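Local coordinates for protein listeriolysin O (Listeria monocytogenes, PDB 4CDB) that binds cholesterol-containing host membranes and, after a major conformational change, inserts into them as an oligomeric pore that lyses the cell, at residues A[383-397]-A[412-426]. Numbering follows the deposited sequence.
Sequences IDHSGGYVAQFNISW and HKNWSENNKSKLAHF
Trp415 turns its indole inward, CG anti to the backbone N (chi1 -171°), and runs beside the Ile395 side chain, both reaching in the same sense, with CE3 3.9 Å from Ile395 CD1. Its CZ3 edge meets Phe393 CB, and CH2 reaches Ile383 CG1 at 4.0 Å, while Glu417 CB sits over one indole face. The Phe426 and Phe393 side chains pass one another in opposing senses, CD2 of Phe426 lying 4.1 Å from CE1 of Phe393. Where the hairpin of strands 391-402 and 408-414 is regular, Lys413 CB packs over the face of Trp397, 3.7 Å from the centroid of its five-membered ring; Trp397 NE1 hydrogen-bonds to Glu399 OE2. Beyond it, Asn418 replaces a strand partner: its OD1 takes the N-H of Ile395 at 2.8 Å, nearly straight (172°), and its ND2 donates to Ile395 O from above the carbonyl plane; the same oxygen accepts from Trp415 N. At the far end His425 NE2 donates a bent hydrogen bond to Asp384 OD2 (3.2 Å) from above the carboxylate plane, ring and carboxylate 55° apart. In this beta-sandwich margin a side-chain amide carries sheet pairing through a turn, satisfying Ile395's backbone N-H and C=O, while Phe393 and Trp415 pack against Ile383 and Phe426 of the other sheet.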
loop_
_atom_site.group_PDB
_atom_site.type_symbol
_atom_site.label_atom_id
_atom_site.label_comp_id
_atom_site.label_asym_id
_atom_site.label_seq_id
_atom_site.Cartn_x
_atom_site.Cartn_y
_atom_site.Cartn_z
ATOM N N ILE A 383 -38.955 -13.890 -23.348
ATOM C CA ILE A 383 -39.886 -14.980 -23.623
ATOM C C ILE A 383 -40.348 -14.963 -25.073
ATOM O O ILE A 383 -40.763 -13.924 -25.588
ATOM C CB ILE A 383 -41.138 -14.896 -22.726
ATOM C CG1 ILE A 383 -40.740 -14.838 -21.254
ATOM C CG2 ILE A 383 -42.068 -16.076 -22.990
ATOM C CD1 ILE A 383 -39.974 -16.048 -20.788
ATOM N N ASP A 384 -40.280 -16.118 -25.727
ATOM C CA ASP A 384 -40.784 -16.251 -27.088
ATOM C C ASP A 384 -41.652 -17.497 -27.222
ATOM O O ASP A 384 -41.170 -18.621 -27.091
ATOM C CB ASP A 384 -39.630 -16.299 -28.092
ATOM C CG ASP A 384 -40.102 -16.158 -29.527
ATOM O OD1 ASP A 384 -40.647 -17.139 -30.076
ATOM O OD2 ASP A 384 -39.924 -15.067 -30.107
ATOM N N HIS A 385 -42.937 -17.284 -27.482
ATOM C CA HIS A 385 -43.884 -18.379 -27.662
ATOM C C HIS A 385 -44.363 -18.411 -29.109
ATOM O O HIS A 385 -45.014 -17.476 -29.575
ATOM C CB HIS A 385 -45.068 -18.210 -26.701
ATOM C CG HIS A 385 -46.213 -19.143 -26.963
ATOM N ND1 HIS A 385 -46.071 -20.342 -27.625
ATOM C CD2 HIS A 385 -47.525 -19.042 -26.641
ATOM C CE1 HIS A 385 -47.248 -20.941 -27.705
ATOM N NE2 HIS A 385 -48.144 -20.174 -27.115
ATOM N N SER A 386 -44.032 -19.488 -29.815
ATOM C CA SER A 386 -44.444 -19.652 -31.205
ATOM C C SER A 386 -45.003 -21.049 -31.457
ATOM O O SER A 386 -45.048 -21.511 -32.598
ATOM C CB SER A 386 -43.274 -19.371 -32.150
ATOM O OG SER A 386 -42.274 -20.369 -32.036
ATOM N N GLY A 387 -45.423 -21.716 -30.388
ATOM C CA GLY A 387 -45.965 -23.058 -30.497
ATOM C C GLY A 387 -47.415 -23.059 -30.937
ATOM O O GLY A 387 -48.139 -22.086 -30.713
ATOM N N GLY A 388 -47.839 -24.151 -31.567
ATOM C CA GLY A 388 -49.215 -24.294 -32.004
ATOM C C GLY A 388 -50.116 -24.761 -30.876
ATOM O O GLY A 388 -50.812 -25.767 -31.001
ATOM N N TYR A 389 -50.101 -24.024 -29.769
ATOM C CA TYR A 389 -50.888 -24.386 -28.596
ATOM C C TYR A 389 -51.107 -23.206 -27.653
ATOM O O TYR A 389 -50.509 -22.143 -27.826
ATOM C CB TYR A 389 -50.214 -25.535 -27.838
ATOM C CG TYR A 389 -48.717 -25.370 -27.639
ATOM C CD1 TYR A 389 -48.207 -24.385 -26.801
ATOM C CD2 TYR A 389 -47.816 -26.211 -28.280
ATOM C CE1 TYR A 389 -46.842 -24.236 -26.611
ATOM C CE2 TYR A 389 -46.444 -26.070 -28.098
ATOM C CZ TYR A 389 -45.965 -25.080 -27.262
ATOM O OH TYR A 389 -44.608 -24.932 -27.074
ATOM N N VAL A 390 -51.968 -23.402 -26.659
ATOM C CA VAL A 390 -52.142 -22.421 -25.597
ATOM C C VAL A 390 -51.087 -22.678 -24.529
ATOM O O VAL A 390 -50.915 -23.815 -24.085
ATOM C CB VAL A 390 -53.539 -22.518 -24.948
ATOM C CG1 VAL A 390 -53.669 -21.493 -23.836
ATOM C CG2 VAL A 390 -54.635 -22.321 -25.987
ATOM N N ALA A 391 -50.376 -21.631 -24.123
ATOM C CA ALA A 391 -49.321 -21.778 -23.127
ATOM C C ALA A 391 -49.564 -20.911 -21.895
ATOM O O ALA A 391 -50.175 -19.845 -21.984
ATOM C CB ALA A 391 -47.971 -21.448 -23.740
ATOM N N GLN A 392 -49.082 -21.378 -20.746
ATOM C CA GLN A 392 -49.093 -20.582 -19.525
ATOM C C GLN A 392 -47.722 -20.629 -18.869
ATOM O O GLN A 392 -47.133 -21.700 -18.725
ATOM C CB GLN A 392 -50.158 -21.081 -18.544
ATOM C CG GLN A 392 -51.584 -20.708 -18.921
ATOM C CD GLN A 392 -52.583 -20.997 -17.811
ATOM O OE1 GLN A 392 -52.203 -21.239 -16.665
ATOM N NE2 GLN A 392 -53.867 -20.970 -18.148
ATOM N N PHE A 393 -47.219 -19.465 -18.470
ATOM C CA PHE A 393 -45.908 -19.376 -17.842
ATOM C C PHE A 393 -46.026 -19.122 -16.349
ATOM O O PHE A 393 -46.999 -18.534 -15.877
ATOM C CB PHE A 393 -45.081 -18.258 -18.481
ATOM C CG PHE A 393 -44.864 -18.432 -19.953
ATOM C CD1 PHE A 393 -45.782 -17.932 -20.866
ATOM C CD2 PHE A 393 -43.745 -19.096 -20.428
ATOM C CE1 PHE A 393 -45.587 -18.093 -22.226
ATOM C CE2 PHE A 393 -43.546 -19.259 -21.787
ATOM C CZ PHE A 393 -44.468 -18.757 -22.685
ATOM N N ASN A 394 -45.025 -19.579 -15.608
ATOM C CA ASN A 394 -44.889 -19.216 -14.209
ATOM C C ASN A 394 -43.435 -18.889 -13.898
ATOM O O ASN A 394 -42.601 -19.784 -13.756
ATOM C CB ASN A 394 -45.402 -20.327 -13.294
ATOM C CG ASN A 394 -45.557 -19.864 -11.862
ATOM O OD1 ASN A 394 -44.587 -19.810 -11.107
ATOM N ND2 ASN A 394 -46.782 -19.518 -11.481
ATOM N N ILE A 395 -43.131 -17.599 -13.815
ATOM C CA ILE A 395 -41.763 -17.168 -13.583
ATOM C C ILE A 395 -41.666 -16.355 -12.297
ATOM O O ILE A 395 -42.389 -15.376 -12.116
ATOM C CB ILE A 395 -41.227 -16.356 -14.775
ATOM C CG1 ILE A 395 -41.354 -17.175 -16.062
ATOM C CG2 ILE A 395 -39.784 -15.944 -14.536
ATOM C CD1 ILE A 395 -40.828 -16.484 -17.291
ATOM N N SER A 396 -40.777 -16.780 -11.403
ATOM C CA SER A 396 -40.606 -16.128 -10.109
ATOM C C SER A 396 -39.130 -15.953 -9.772
ATOM O O SER A 396 -38.265 -16.585 -10.381
ATOM C CB SER A 396 -41.298 -16.936 -9.008
ATOM O OG SER A 396 -40.755 -18.244 -8.918
ATOM N N TRP A 397 -38.853 -15.086 -8.801
ATOM C CA TRP A 397 -37.490 -14.836 -8.342
ATOM C C TRP A 397 -37.488 -14.110 -6.997
ATOM O O TRP A 397 -38.527 -13.632 -6.538
ATOM C CB TRP A 397 -36.710 -14.020 -9.378
ATOM C CG TRP A 397 -37.267 -12.649 -9.605
ATOM C CD1 TRP A 397 -36.905 -11.499 -8.963
ATOM C CD2 TRP A 397 -38.292 -12.283 -10.536
ATOM N NE1 TRP A 397 -37.639 -10.440 -9.440
ATOM C CE2 TRP A 397 -38.498 -10.894 -10.404
ATOM C CE3 TRP A 397 -39.054 -12.994 -11.469
ATOM C CZ2 TRP A 397 -39.436 -10.204 -11.173
ATOM C CZ3 TRP A 397 -39.984 -12.305 -12.229
ATOM C CH2 TRP A 397 -40.167 -10.926 -12.076
ATOM N N HIS A 412 -39.992 -12.167 -2.274
ATOM C CA HIS A 412 -40.304 -13.037 -3.403
ATOM C C HIS A 412 -41.085 -12.253 -4.451
ATOM O O HIS A 412 -41.971 -11.467 -4.114
ATOM C CB HIS A 412 -41.104 -14.257 -2.956
ATOM C CG HIS A 412 -41.215 -15.319 -4.005
ATOM N ND1 HIS A 412 -40.145 -16.106 -4.382
ATOM C CD2 HIS A 412 -42.261 -15.721 -4.760
ATOM C CE1 HIS A 412 -40.533 -16.947 -5.322
ATOM N NE2 HIS A 412 -41.812 -16.737 -5.571
ATOM N N LYS A 413 -40.756 -12.466 -5.721
ATOM C CA LYS A 413 -41.406 -11.731 -6.800
ATOM C C LYS A 413 -42.000 -12.659 -7.856
ATOM O O LYS A 413 -41.430 -13.701 -8.176
ATOM C CB LYS A 413 -40.427 -10.745 -7.443
ATOM C CG LYS A 413 -39.998 -9.617 -6.516
ATOM C CD LYS A 413 -41.169 -8.700 -6.191
ATOM C CE LYS A 413 -41.080 -8.158 -4.771
ATOM N NZ LYS A 413 -39.810 -7.425 -4.514
ATOM N N ASN A 414 -43.155 -12.270 -8.386
ATOM C CA ASN A 414 -43.806 -13.022 -9.448
ATOM C C ASN A 414 -44.022 -12.171 -10.690
ATOM O O ASN A 414 -44.346 -10.987 -10.594
ATOM C CB ASN A 414 -45.144 -13.586 -8.969
ATOM C CG ASN A 414 -44.982 -14.815 -8.100
ATOM O OD1 ASN A 414 -44.274 -15.754 -8.460
ATOM N ND2 ASN A 414 -45.636 -14.814 -6.945
ATOM N N TRP A 415 -43.832 -12.781 -11.855
ATOM C CA TRP A 415 -44.118 -12.116 -13.117
ATOM C C TRP A 415 -45.611 -11.820 -13.200
ATOM O O TRP A 415 -46.438 -12.645 -12.810
ATOM C CB TRP A 415 -43.690 -12.992 -14.292
ATOM C CG TRP A 415 -43.757 -12.298 -15.619
ATOM C CD1 TRP A 415 -43.717 -10.953 -15.847
ATOM C CD2 TRP A 415 -43.888 -12.918 -16.903
ATOM N NE1 TRP A 415 -43.808 -10.698 -17.194
ATOM C CE2 TRP A 415 -43.913 -11.888 -17.865
ATOM C CE3 TRP A 415 -43.980 -14.245 -17.334
ATOM C CZ2 TRP A 415 -44.031 -12.144 -19.231
ATOM C CZ3 TRP A 415 -44.096 -14.498 -18.690
ATOM C CH2 TRP A 415 -44.121 -13.453 -19.622
ATOM N N SER A 416 -45.949 -10.640 -13.704
ATOM C CA SER A 416 -47.339 -10.210 -13.796
ATOM C C SER A 416 -48.158 -11.085 -14.742
ATOM O O SER A 416 -49.378 -11.171 -14.613
ATOM C CB SER A 416 -47.405 -8.754 -14.252
ATOM O OG SER A 416 -46.845 -8.617 -15.544
ATOM N N GLU A 417 -47.488 -11.729 -15.693
ATOM C CA GLU A 417 -48.177 -12.542 -16.692
ATOM C C GLU A 417 -48.293 -14.007 -16.279
ATOM O O GLU A 417 -48.697 -14.853 -17.077
ATOM C CB GLU A 417 -47.480 -12.435 -18.052
ATOM C CG GLU A 417 -47.371 -11.015 -18.593
ATOM C CD GLU A 417 -48.721 -10.394 -18.919
ATOM O OE1 GLU A 417 -49.690 -11.146 -19.155
ATOM O OE2 GLU A 417 -48.807 -9.149 -18.949
ATOM N N ASN A 418 -47.938 -14.303 -15.033
ATOM C CA ASN A 418 -48.031 -15.667 -14.521
ATOM C C ASN A 418 -49.448 -16.233 -14.600
ATOM O O ASN A 418 -50.422 -15.531 -14.321
ATOM C CB ASN A 418 -47.520 -15.741 -13.079
ATOM C CG ASN A 418 -46.010 -15.886 -12.998
ATOM O OD1 ASN A 418 -45.313 -15.874 -14.013
ATOM N ND2 ASN A 418 -45.498 -16.023 -11.780
ATOM N N ASN A 419 -49.545 -17.501 -14.989
ATOM C CA ASN A 419 -50.812 -18.228 -15.019
ATOM C C ASN A 419 -51.848 -17.618 -15.965
ATOM O O ASN A 419 -53.052 -17.757 -15.751
ATOM C CB ASN A 419 -51.388 -18.359 -13.603
ATOM C CG ASN A 419 -50.397 -18.959 -12.622
ATOM O OD1 ASN A 419 -49.757 -19.970 -12.908
ATOM N ND2 ASN A 419 -50.256 -18.327 -11.462
ATOM N N LYS A 420 -51.375 -16.945 -17.009
ATOM C CA LYS A 420 -52.263 -16.390 -18.023
ATOM C C LYS A 420 -52.072 -17.110 -19.354
ATOM O O LYS A 420 -50.948 -17.284 -19.818
ATOM C CB LYS A 420 -52.024 -14.888 -18.194
ATOM C CG LYS A 420 -52.328 -14.058 -16.955
ATOM C CD LYS A 420 -52.100 -12.574 -17.216
ATOM C CE LYS A 420 -52.375 -11.734 -15.976
ATOM N NZ LYS A 420 -52.152 -10.280 -16.226
ATOM N N SER A 421 -53.176 -17.525 -19.966
ATOM C CA SER A 421 -53.119 -18.233 -21.243
ATOM C C SER A 421 -52.627 -17.347 -22.386
ATOM O O SER A 421 -53.179 -16.277 -22.644
ATOM C CB SER A 421 -54.484 -18.821 -21.580
ATOM O OG SER A 421 -54.811 -19.834 -20.650
ATOM N N LYS A 422 -51.588 -17.807 -23.074
ATOM C CA LYS A 422 -50.973 -17.023 -24.136
ATOM C C LYS A 422 -50.999 -17.781 -25.454
ATOM O O LYS A 422 -50.698 -18.974 -25.494
ATOM C CB LYS A 422 -49.526 -16.683 -23.775
ATOM C CG LYS A 422 -49.355 -15.933 -22.459
ATOM C CD LYS A 422 -50.001 -14.556 -22.511
ATOM C CE LYS A 422 -49.756 -13.780 -21.222
ATOM N NZ LYS A 422 -50.389 -12.430 -21.257
ATOM N N LEU A 423 -51.358 -17.084 -26.527
ATOM C CA LEU A 423 -51.338 -17.667 -27.864
ATOM C C LEU A 423 -50.126 -17.158 -28.636
ATOM O O LEU A 423 -49.646 -16.051 -28.392
ATOM C CB LEU A 423 -52.613 -17.306 -28.632
ATOM C CG LEU A 423 -53.956 -17.798 -28.090
ATOM C CD1 LEU A 423 -55.093 -17.425 -29.032
ATOM C CD2 LEU A 423 -53.913 -19.297 -27.881
ATOM N N ALA A 424 -49.628 -17.972 -29.562
ATOM C CA ALA A 424 -48.566 -17.535 -30.460
ATOM C C ALA A 424 -49.153 -16.498 -31.409
ATOM O O ALA A 424 -50.323 -16.602 -31.782
ATOM C CB ALA A 424 -48.019 -18.721 -31.237
ATOM N N HIS A 425 -48.366 -15.499 -31.806
ATOM C CA HIS A 425 -46.964 -15.369 -31.426
ATOM C C HIS A 425 -46.819 -14.419 -30.241
ATOM O O HIS A 425 -47.193 -13.249 -30.325
ATOM C CB HIS A 425 -46.151 -14.860 -32.620
ATOM C CG HIS A 425 -44.684 -14.750 -32.353
ATOM N ND1 HIS A 425 -43.970 -13.594 -32.591
ATOM C CD2 HIS A 425 -43.792 -15.650 -31.875
ATOM C CE1 HIS A 425 -42.704 -13.787 -32.269
ATOM N NE2 HIS A 425 -42.569 -15.025 -31.831
ATOM N N PHE A 426 -46.274 -14.927 -29.139
ATOM C CA PHE A 426 -46.154 -14.138 -27.920
ATOM C C PHE A 426 -44.700 -13.819 -27.576
ATOM O O PHE A 426 -43.848 -14.709 -27.539
ATOM C CB PHE A 426 -46.839 -14.850 -26.750
ATOM C CG PHE A 426 -46.660 -14.155 -25.432
ATOM C CD1 PHE A 426 -47.344 -12.981 -25.153
ATOM C CD2 PHE A 426 -45.811 -14.675 -24.469
ATOM C CE1 PHE A 426 -47.179 -12.336 -23.940
ATOM C CE2 PHE A 426 -45.642 -14.036 -23.254
ATOM C CZ PHE A 426 -46.327 -12.865 -22.988
HETATM O O HOH W 1 -50.954 -20.585 -30.166
HETATM O O HOH W 2 -48.633 -17.114 -18.775
#